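Local structure of 6-phosphogluconate dehydrogenase (Decarboxylating) (Geobacter metallireducens, 4E21) at residues G31-D36 against W86-A91; D36-L41 against E64-A69; E47-D52 against C76-K81. The protein probably catalyses the NADP-dependent oxidative decarboxylation of 6-phosphogluconate in the pentose phosphate pathway. All blocks are in the same frame, centred on the assembly; numbering follows the deposited sequence.

Contact 1 (G31-D36 against W86-A91)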
loop_
_atom_site.group_PDB
_atom_site.type_symbol
_atom_site.label_atom_id
_atom_site.label_comp_id
_atom_site.label_asym_id
_atom_site.label_seq_id
_atom_site.Cartn_x
_atom_site.Cartn_y
_atom_site.Cartn_z
ATOM N N GLY B 31 -4.156 -37.091 -7.198
ATOM C CA GLY B 31 -3.552 -36.489 -6.025
ATOM C C GLY B 31 -4.591 -36.338 -4.926
ATOM O O GLY B 31 -5.739 -36.798 -5.048
ATOM N N ARG B 32 -4.195 -35.676 -3.850
ATOM C CA ARG B 32 -5.043 -35.580 -2.669
ATOM C C ARG B 32 -6.451 -35.098 -3.020
ATOM O O ARG B 32 -7.447 -35.693 -2.592
ATOM C CB ARG B 32 -4.381 -34.678 -1.614
ATOM C CG ARG B 32 -5.197 -34.463 -0.352
ATOM C CD ARG B 32 -5.556 -35.778 0.337
ATOM N NE ARG B 32 -6.515 -35.547 1.421
ATOM C CZ ARG B 32 -6.174 -35.231 2.671
ATOM N NH1 ARG B 32 -4.888 -35.131 2.997
ATOM N NH2 ARG B 32 -7.115 -35.019 3.595
HETATM N N MSE B 33 -6.532 -34.026 -3.802
HETATM C CA MSE B 33 -7.824 -33.429 -4.135
HETATM C C MSE B 33 -8.689 -34.345 -5.014
HETATM O O MSE B 33 -9.880 -34.545 -4.732
HETATM C CB MSE B 33 -7.630 -32.060 -4.790
HETATM C CG MSE B 33 -7.104 -30.970 -3.845
HETATM SE SE MSE B 33 -8.417 -30.597 -2.477
HETATM C CE MSE B 33 -9.679 -29.582 -3.570
ATOM N N GLY B 34 -8.090 -34.912 -6.063
ATOM C CA GLY B 34 -8.811 -35.811 -6.960
ATOM C C GLY B 34 -9.307 -37.067 -6.257
ATOM O O GLY B 34 -10.474 -37.464 -6.401
ATOM N N ALA B 35 -8.421 -37.684 -5.473
ATOM C CA ALA B 35 -8.773 -38.857 -4.677
ATOM C C ALA B 35 -9.934 -38.568 -3.707
ATOM O O ALA B 35 -10.860 -39.377 -3.575
ATOM C CB ALA B 35 -7.554 -39.366 -3.935
ATOM N N ASP B 36 -9.884 -37.407 -3.052
ATOM C CA ASP B 36 -10.894 -37.010 -2.068
ATOM C C ASP B 36 -12.269 -36.765 -2.662
ATOM O O ASP B 36 -13.290 -37.079 -2.045
ATOM C CB ASP B 36 -10.445 -35.749 -1.313
ATOM C CG ASP B 36 -9.549 -36.070 -0.144
ATOM O OD1 ASP B 36 -9.431 -37.278 0.171
ATOM O OD2 ASP B 36 -8.975 -35.130 0.455
ATOM N N TRP B 86 -13.856 -35.560 -15.212
ATOM C CA TRP B 86 -13.333 -34.519 -14.325
ATOM C C TRP B 86 -11.801 -34.529 -14.303
ATOM O O TRP B 86 -11.189 -35.586 -14.109
ATOM C CB TRP B 86 -13.880 -34.732 -12.919
ATOM C CG TRP B 86 -13.775 -33.545 -12.010
ATOM C CD1 TRP B 86 -12.626 -32.994 -11.505
ATOM C CD2 TRP B 86 -14.859 -32.780 -11.461
ATOM N NE1 TRP B 86 -12.932 -31.938 -10.682
ATOM C CE2 TRP B 86 -14.292 -31.780 -10.643
ATOM C CE3 TRP B 86 -16.252 -32.833 -11.597
ATOM C CZ2 TRP B 86 -15.068 -30.844 -9.965
ATOM C CZ3 TRP B 86 -17.022 -31.916 -10.918
ATOM C CH2 TRP B 86 -16.428 -30.930 -10.111
ATOM N N LEU B 87 -11.182 -33.369 -14.538
ATOM C CA LEU B 87 -9.723 -33.240 -14.460
ATOM C C LEU B 87 -9.310 -32.555 -13.154
ATOM O O LEU B 87 -9.841 -31.502 -12.810
ATOM C CB LEU B 87 -9.151 -32.458 -15.652
ATOM C CG LEU B 87 -9.513 -32.872 -17.090
ATOM C CD1 LEU B 87 -8.907 -31.915 -18.102
ATOM C CD2 LEU B 87 -9.051 -34.291 -17.408
HETATM N N MSE B 88 -8.383 -33.175 -12.426
HETATM C CA MSE B 88 -7.712 -32.567 -11.276
HETATM C C MSE B 88 -6.210 -32.743 -11.473
HETATM O O MSE B 88 -5.521 -33.305 -10.619
HETATM C CB MSE B 88 -8.122 -33.212 -9.944
HETATM C CG MSE B 88 -9.440 -32.743 -9.351
HETATM SE SE MSE B 88 -9.726 -30.804 -9.454
HETATM C CE MSE B 88 -10.634 -30.507 -7.795
ATOM N N VAL B 89 -5.716 -32.279 -12.617
ATOM C CA VAL B 89 -4.288 -32.310 -12.909
ATOM C C VAL B 89 -3.662 -30.912 -12.753
ATOM O O VAL B 89 -4.378 -29.916 -12.630
ATOM C CB VAL B 89 -4.026 -32.855 -14.334
ATOM C CG1 VAL B 89 -4.563 -34.262 -14.461
ATOM C CG2 VAL B 89 -4.667 -31.972 -15.385
ATOM N N PRO B 90 -2.321 -30.840 -12.719
ATOM C CA PRO B 90 -1.659 -29.536 -12.788
ATOM C C PRO B 90 -2.125 -28.717 -13.978
ATOM O O PRO B 90 -2.473 -29.274 -15.023
ATOM C CB PRO B 90 -0.185 -29.912 -12.938
ATOM C CG PRO B 90 -0.062 -31.153 -12.117
ATOM C CD PRO B 90 -1.379 -31.905 -12.323
ATOM N N ALA B 91 -2.140 -27.399 -13.809
ATOM C CA ALA B 91 -2.592 -26.485 -14.844
ATOM C C ALA B 91 -1.809 -26.699 -16.127
ATOM O O ALA B 91 -2.342 -26.558 -17.242
ATOM C CB ALA B 91 -2.444 -25.031 -14.371
HETATM O O HOH W 1 -5.390 -34.472 -7.818
#

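Contact 2 (D36-L41 against E64-A69)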
loop_
_atom_site.group_PDB
_atom_site.type_symbol
_atom_site.label_atom_id
_atom_site.label_comp_id
_atom_site.label_asym_id
_atom_site.label_seq_id
_atom_site.Cartn_x
_atom_site.Cartn_y
_atom_site.Cartn_z
ATOM N N ASP B 36 -9.884 -37.407 -3.052
ATOM C CA ASP B 36 -10.894 -37.010 -2.068
ATOM C C ASP B 36 -12.269 -36.765 -2.662
ATOM O O ASP B 36 -13.290 -37.079 -2.045
ATOM C CB ASP B 36 -10.445 -35.749 -1.313
ATOM C CG ASP B 36 -9.549 -36.070 -0.144
ATOM O OD1 ASP B 36 -9.431 -37.278 0.171
ATOM O OD2 ASP B 36 -8.975 -35.130 0.455
HETATM N N MSE B 37 -12.302 -36.185 -3.858
HETATM C CA MSE B 37 -13.575 -35.942 -4.527
HETATM C C MSE B 37 -14.171 -37.259 -4.997
HETATM O O MSE B 37 -15.383 -37.424 -4.967
HETATM C CB MSE B 37 -13.418 -34.968 -5.690
HETATM C CG MSE B 37 -12.733 -33.691 -5.278
HETATM SE SE MSE B 37 -12.471 -32.462 -6.743
HETATM C CE MSE B 37 -14.197 -31.576 -6.714
ATOM N N VAL B 38 -13.319 -38.194 -5.419
ATOM C CA VAL B 38 -13.802 -39.521 -5.799
ATOM C C VAL B 38 -14.375 -40.204 -4.563
ATOM O O VAL B 38 -15.467 -40.771 -4.620
ATOM C CB VAL B 38 -12.708 -40.407 -6.431
ATOM C CG1 VAL B 38 -13.182 -41.837 -6.497
ATOM C CG2 VAL B 38 -12.355 -39.900 -7.820
ATOM N N ARG B 39 -13.658 -40.114 -3.438
ATOM C CA ARG B 39 -14.144 -40.743 -2.209
ATOM C C ARG B 39 -15.476 -40.148 -1.815
ATOM O O ARG B 39 -16.395 -40.869 -1.440
ATOM C CB ARG B 39 -13.142 -40.619 -1.073
ATOM C CG ARG B 39 -11.878 -41.410 -1.289
ATOM C CD ARG B 39 -10.882 -41.136 -0.186
ATOM N NE ARG B 39 -9.582 -41.723 -0.483
ATOM C CZ ARG B 39 -8.479 -41.024 -0.720
ATOM N NH1 ARG B 39 -8.503 -39.698 -0.682
ATOM N NH2 ARG B 39 -7.343 -41.655 -0.987
ATOM N N ARG B 40 -15.593 -38.829 -1.930
ATOM C CA ARG B 40 -16.848 -38.166 -1.600
ATOM C C ARG B 40 -17.935 -38.544 -2.598
ATOM O O ARG B 40 -19.064 -38.848 -2.217
ATOM C CB ARG B 40 -16.681 -36.639 -1.513
ATOM C CG ARG B 40 -17.976 -35.921 -1.132
ATOM C CD ARG B 40 -17.736 -34.502 -0.689
ATOM N NE ARG B 40 -18.966 -33.817 -0.297
ATOM C CZ ARG B 40 -19.385 -33.683 0.957
ATOM N NH1 ARG B 40 -18.675 -34.204 1.950
ATOM N NH2 ARG B 40 -20.513 -33.030 1.219
ATOM N N LEU B 41 -17.584 -38.506 -3.878
ATOM C CA LEU B 41 -18.483 -38.905 -4.966
ATOM C C LEU B 41 -19.023 -40.327 -4.740
ATOM O O LEU B 41 -20.235 -40.548 -4.756
ATOM C CB LEU B 41 -17.719 -38.863 -6.290
ATOM C CG LEU B 41 -17.915 -37.782 -7.353
ATOM C CD1 LEU B 41 -18.808 -36.644 -6.898
ATOM C CD2 LEU B 41 -16.553 -37.295 -7.863
ATOM N N GLU B 64 -8.549 -49.159 -2.486
ATOM C CA GLU B 64 -9.787 -48.691 -1.871
ATOM C C GLU B 64 -11.036 -49.258 -2.555
ATOM O O GLU B 64 -12.160 -48.985 -2.135
ATOM C CB GLU B 64 -9.842 -47.162 -1.833
ATOM C CG GLU B 64 -9.256 -46.566 -0.566
ATOM C CD GLU B 64 -9.147 -45.050 -0.618
ATOM O OE1 GLU B 64 -8.758 -44.513 -1.677
ATOM O OE2 GLU B 64 -9.437 -44.396 0.406
ATOM N N GLY B 65 -10.837 -50.049 -3.606
ATOM C CA GLY B 65 -11.949 -50.635 -4.323
ATOM C C GLY B 65 -12.680 -49.652 -5.219
ATOM O O GLY B 65 -13.912 -49.682 -5.298
ATOM N N ILE B 66 -11.925 -48.775 -5.885
ATOM C CA ILE B 66 -12.481 -47.923 -6.946
ATOM C C ILE B 66 -11.955 -48.354 -8.319
ATOM O O ILE B 66 -10.763 -48.642 -8.469
ATOM C CB ILE B 66 -12.166 -46.425 -6.737
ATOM C CG1 ILE B 66 -12.467 -46.000 -5.305
ATOM C CG2 ILE B 66 -12.981 -45.578 -7.690
ATOM C CD1 ILE B 66 -11.705 -44.762 -4.903
ATOM N N ALA B 67 -12.839 -48.396 -9.314
ATOM C CA ALA B 67 -12.457 -48.858 -10.651
ATOM C C ALA B 67 -11.309 -48.026 -11.207
ATOM O O ALA B 67 -11.342 -46.800 -11.144
ATOM C CB ALA B 67 -13.650 -48.831 -11.600
ATOM N N GLY B 68 -10.290 -48.697 -11.736
ATOM C CA GLY B 68 -9.149 -48.015 -12.307
ATOM C C GLY B 68 -9.078 -48.175 -13.813
ATOM O O GLY B 68 -10.009 -48.659 -14.456
ATOM N N ALA B 69 -7.954 -47.757 -14.373
ATOM C CA ALA B 69 -7.708 -47.848 -15.792
ATOM C C ALA B 69 -6.213 -47.652 -15.967
ATOM O O ALA B 69 -5.607 -46.829 -15.269
ATOM C CB ALA B 69 -8.474 -46.779 -16.527
#

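Contact 3 (E47-D52 against C76-K81)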
loop_
_atom_site.group_PDB
_atom_site.type_symbol
_atom_site.label_atom_id
_atom_site.label_comp_id
_atom_site.label_asym_id
_atom_site.label_seq_id
_atom_site.Cartn_x
_atom_site.Cartn_y
_atom_site.Cartn_z
ATOM N N GLU B 47 -20.769 -43.506 -9.466
ATOM C CA GLU B 47 -19.842 -44.526 -9.962
ATOM C C GLU B 47 -18.610 -43.905 -10.591
ATOM O O GLU B 47 -18.692 -43.284 -11.653
ATOM C CB GLU B 47 -20.518 -45.402 -11.015
ATOM C CG GLU B 47 -21.366 -46.515 -10.456
ATOM C CD GLU B 47 -21.887 -47.454 -11.542
ATOM O OE1 GLU B 47 -21.057 -48.003 -12.312
ATOM O OE2 GLU B 47 -23.127 -47.647 -11.619
ATOM N N CYS B 48 -17.459 -44.105 -9.969
ATOM C CA CYS B 48 -16.250 -43.451 -10.442
ATOM C C CYS B 48 -15.290 -44.417 -11.110
ATOM O O CYS B 48 -15.139 -45.561 -10.677
ATOM C CB CYS B 48 -15.545 -42.731 -9.289
ATOM S SG CYS B 48 -16.593 -41.538 -8.420
ATOM N N VAL B 49 -14.641 -43.943 -12.168
ATOM C CA VAL B 49 -13.559 -44.670 -12.796
ATOM C C VAL B 49 -12.441 -43.670 -12.767
ATOM O O VAL B 49 -12.655 -42.526 -13.141
ATOM C CB VAL B 49 -13.857 -45.025 -14.281
ATOM C CG1 VAL B 49 -12.598 -45.559 -14.966
ATOM C CG2 VAL B 49 -15.011 -45.997 -14.396
ATOM N N VAL B 50 -11.258 -44.082 -12.326
ATOM C CA VAL B 50 -10.163 -43.137 -12.167
ATOM C C VAL B 50 -8.958 -43.505 -13.006
ATOM O O VAL B 50 -8.837 -44.628 -13.495
ATOM C CB VAL B 50 -9.738 -42.985 -10.691
ATOM C CG1 VAL B 50 -10.964 -42.835 -9.827
ATOM C CG2 VAL B 50 -8.896 -44.187 -10.244
ATOM N N TYR B 51 -8.061 -42.541 -13.162
ATOM C CA TYR B 51 -6.873 -42.751 -13.955
ATOM C C TYR B 51 -5.808 -41.699 -13.632
ATOM O O TYR B 51 -6.123 -40.538 -13.354
ATOM C CB TYR B 51 -7.209 -42.729 -15.451
ATOM C CG TYR B 51 -5.966 -42.790 -16.302
ATOM C CD1 TYR B 51 -5.228 -43.966 -16.403
ATOM C CD2 TYR B 51 -5.505 -41.666 -16.963
ATOM C CE1 TYR B 51 -4.066 -44.014 -17.161
ATOM C CE2 TYR B 51 -4.362 -41.705 -17.728
ATOM C CZ TYR B 51 -3.640 -42.877 -17.824
ATOM O OH TYR B 51 -2.494 -42.902 -18.592
ATOM N N ASP B 52 -4.548 -42.109 -13.685
ATOM C CA ASP B 52 -3.445 -41.197 -13.459
ATOM C C ASP B 52 -2.183 -41.717 -14.152
ATOM O O ASP B 52 -1.898 -42.918 -14.125
ATOM C CB ASP B 52 -3.211 -41.009 -11.948
ATOM C CG ASP B 52 -2.381 -39.769 -11.629
ATOM O OD1 ASP B 52 -1.165 -39.747 -11.930
ATOM O OD2 ASP B 52 -2.947 -38.815 -11.055
ATOM N N CYS B 76 -11.381 -44.165 -21.304
ATOM C CA CYS B 76 -12.509 -43.732 -22.133
ATOM C C CYS B 76 -13.431 -44.891 -22.498
ATOM O O CYS B 76 -14.670 -44.744 -22.542
ATOM C CB CYS B 76 -12.014 -43.032 -23.384
ATOM S SG CYS B 76 -11.212 -41.495 -22.977
ATOM N N ALA B 77 -12.811 -46.044 -22.738
ATOM C CA ALA B 77 -13.540 -47.262 -23.046
ATOM C C ALA B 77 -14.546 -47.605 -21.944
ATOM O O ALA B 77 -15.674 -48.033 -22.237
ATOM C CB ALA B 77 -12.566 -48.404 -23.239
ATOM N N LYS B 78 -14.130 -47.403 -20.688
ATOM C CA LYS B 78 -14.913 -47.808 -19.530
ATOM C C LYS B 78 -16.033 -46.828 -19.206
ATOM O O LYS B 78 -16.939 -47.146 -18.426
ATOM C CB LYS B 78 -14.008 -47.944 -18.313
ATOM C CG LYS B 78 -13.174 -49.199 -18.274
ATOM C CD LYS B 78 -12.549 -49.361 -16.905
ATOM C CE LYS B 78 -12.235 -50.820 -16.590
ATOM N NZ LYS B 78 -11.901 -50.971 -15.139
ATOM N N LEU B 79 -15.963 -45.628 -19.777
ATOM C CA LEU B 79 -16.982 -44.615 -19.513
ATOM C C LEU B 79 -18.066 -44.628 -20.592
ATOM O O LEU B 79 -17.798 -44.369 -21.769
ATOM C CB LEU B 79 -16.365 -43.218 -19.375
ATOM C CG LEU B 79 -15.451 -42.977 -18.164
ATOM C CD1 LEU B 79 -14.904 -41.582 -18.215
ATOM C CD2 LEU B 79 -16.150 -43.217 -16.828
ATOM N N VAL B 80 -19.288 -44.934 -20.170
ATOM C CA VAL B 80 -20.459 -44.993 -21.045
ATOM C C VAL B 80 -20.865 -43.598 -21.543
ATOM O O VAL B 80 -20.883 -42.648 -20.781
ATOM C CB VAL B 80 -21.634 -45.689 -20.296
ATOM C CG1 VAL B 80 -22.953 -45.579 -21.073
ATOM C CG2 VAL B 80 -21.291 -47.150 -20.017
ATOM N N LYS B 81 -21.178 -43.471 -22.828
ATOM C CA LYS B 81 -21.533 -42.175 -23.412
ATOM C C LYS B 81 -22.979 -41.800 -23.114
ATOM O O LYS B 81 -23.815 -42.687 -23.014
ATOM C CB LYS B 81 -21.304 -42.212 -24.916
ATOM C CG LYS B 81 -19.856 -42.491 -25.301
ATOM C CD LYS B 81 -19.681 -42.568 -26.817
ATOM C CE LYS B 81 -20.186 -43.915 -27.365
ATOM N NZ LYS B 81 -19.948 -44.071 -28.810
#

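Contact 1 (G31-D36 against W86-A91)
The Met88 side chain lies against the bare CA of Gly34, with Met88 CG 3.9 Å from Gly34 CA and Met88 CB almost as close. Both methionines here are selenomethionine. Beside its backbone N stands CG of Met88 (chi1 -81°), and further bends at chi2 and chi3 fold the chain back, so that its selenium sits at the edge of the Trp86 indole, in the ring plane. From the helix, Met33 reaches the end of this chain: Met33 CE and Met88 CE lie 4.4 Å apart, a loose apolar contact. Because Gly34 carries no side chain, the two backbones come close, with Gly34 CA and Met88 CA 5.5 Å apart.

Gly31, the N-cap of helix 32-43, and Gly34 belong to a pattern consistent with the Rossmann-type GxGxxG turn, here set beside the end of strand 84-87. A water bridges the two parts: it gives a hydrogen bond to Met88 O at 3.0 Å and accepts one from Gly34 N at 3.3 Å, with a weak further bond from Gly31 N. One turn along the helix, Arg32 NE binds Asp36 OD2 at 2.7 Å in a salt bridge, reaching the syn side of the oxygen 31° out of the carboxylate plane. Tyr152 and Thr141 also pack against Met33.

Apart from the bridging water, the two segments meet through carbon atoms. The helix start is thus tied to the strand end in polar terms by one solvent molecule, at a place that recalls the structural water of many dinucleotide-binding Rossmann folds.

Contact 2 (D36-L41 against E64-A69)
Val38, on helix 32-43, faces Ile66, in the irregular loop after helix 55-63, with 8.6 Å between Val38 CA and Ile66 CA, a spacing that the two side chains bridge. A valine branch meets the chain end of the isoleucine: Val38 CG1 touches Ile66 CD1 at 3.6 Å and lies slightly farther from Ile66 CG2, the two side chains crossing at a slant. With CG1 of Val38 anti to the backbone N (chi1 167°), it is this methyl that is turned onto the isoleucine, where Leu61 of helix 55-63 also packs.

Next to this apolar pair is a salt bridge. The Arg39 chain, extended from CG to NE, reaches Glu64 at about a right angle and grips it side-on with NE and NH2. Arg39 NE donates to Glu64 OE2 at 2.8 Å, and the oxygen accepts through its syn lone pair, while Arg39 NH2 reaches Glu64 OE1 at 3.3 Å. A second bond from Arg39 NE to Glu64 OE1 is weak. The guanidinium and carboxylate planes stand 59° apart, so the two-pronged grip is twisted rather than flat.

Helix 32-43 is the first helix of the Rossmann-like dinucleotide-binding domain, and it joins the adjacent parallel strands 24-28 and 47-51 in a beta-alpha-beta crossover; Val38 also touches Val50 of the latter strand. The loop is started by Gly65, which ends helix 55-63 in a Schellman motif and has positive phi (75°).

The two carboxylates at the guanidinium edge, those of Glu64 and Asp36, probably limit its rotation within one salt-bridge network. Asp36 is shared with Arg32 through OD2, while its OD1 lies 2.7 Å from Arg39 NH1 in a weak, strongly bent bond.

Contact 3 (E47-D52 against C76-K81)
With CG of Leu79 beside the backbone N (chi1 -67°) and its CD1 extended, CD2 is turned onto Val49, whose own chi1 of 170° sets CG2 beside the backbone N and in the path of that methyl. Val49 belongs to strand 47-51, an edge strand, within this chain, of the Rossmann-like sheet, and Leu79 lies near the C-terminal end of helix 72-78, so the contact lays the exit of that helix over one face of the sheet edge. The opposite strand face, carrying Cys48 and Val50, is covered by helix 32-43.

The two branched side chains lie alongside and run past each other in opposite directions. Val49 turns its CB toward the helix exit, whereas Leu79 approaches through the end of its chain. Lys78 adds a third, looser element: its aliphatic part passes the other methyl of the valine, Lys78 CD being 4.3 Å from Val49 CG1. The charged end continues past the apolar patch, and Lys78 NZ is held by the carbonyl oxygen of Gly68, with Glu74 as a long, weak ion partner. Val49 thus has leucine at one methyl and lysine methylenes at the other, while Phe75 of helix 72-78 also packs on it.

Leu79 N is bonded to Cys76 O at 3.2 Å. Gln24, on the strand beside 47-51, fixes the segment from the sheet side: its amide NE2 bonds to Lys78 O and its OE1 to Val80 N, bracketing the leucine. This pair of bonds settles backbone polar groups on both flanks of a buried apolar residue. Leu79 CD2 rests beside the CB-CG2 bond of Val49, 3.9 Å from Val49 CG2 and equally far from Val49 CB.

Following the chain from its N terminus, helix 32-43 opens contact 1 at the glycine-rich turn, and its next turns open contact 2, the two sharing Asp36. Strand 47-51 then opens contact 3. Contact 2 closes first, when the loop after helix 55-63 returns to helix 32-43; contact 3 closes next, at the end of helix 72-78; contact 1 closes last, at the end of strand 84-87, and so encloses both. Contacts 2 and 3 cross, since their segments alternate, and they meet directly: Ala67 O lies 3.0 Å from Val50 N, a probable hydrogen bond. The three contacts tie helix 32-43, strands 47-51 and 84-87 and the end of helix 72-78 into the beginning of the Rossmann-like domain.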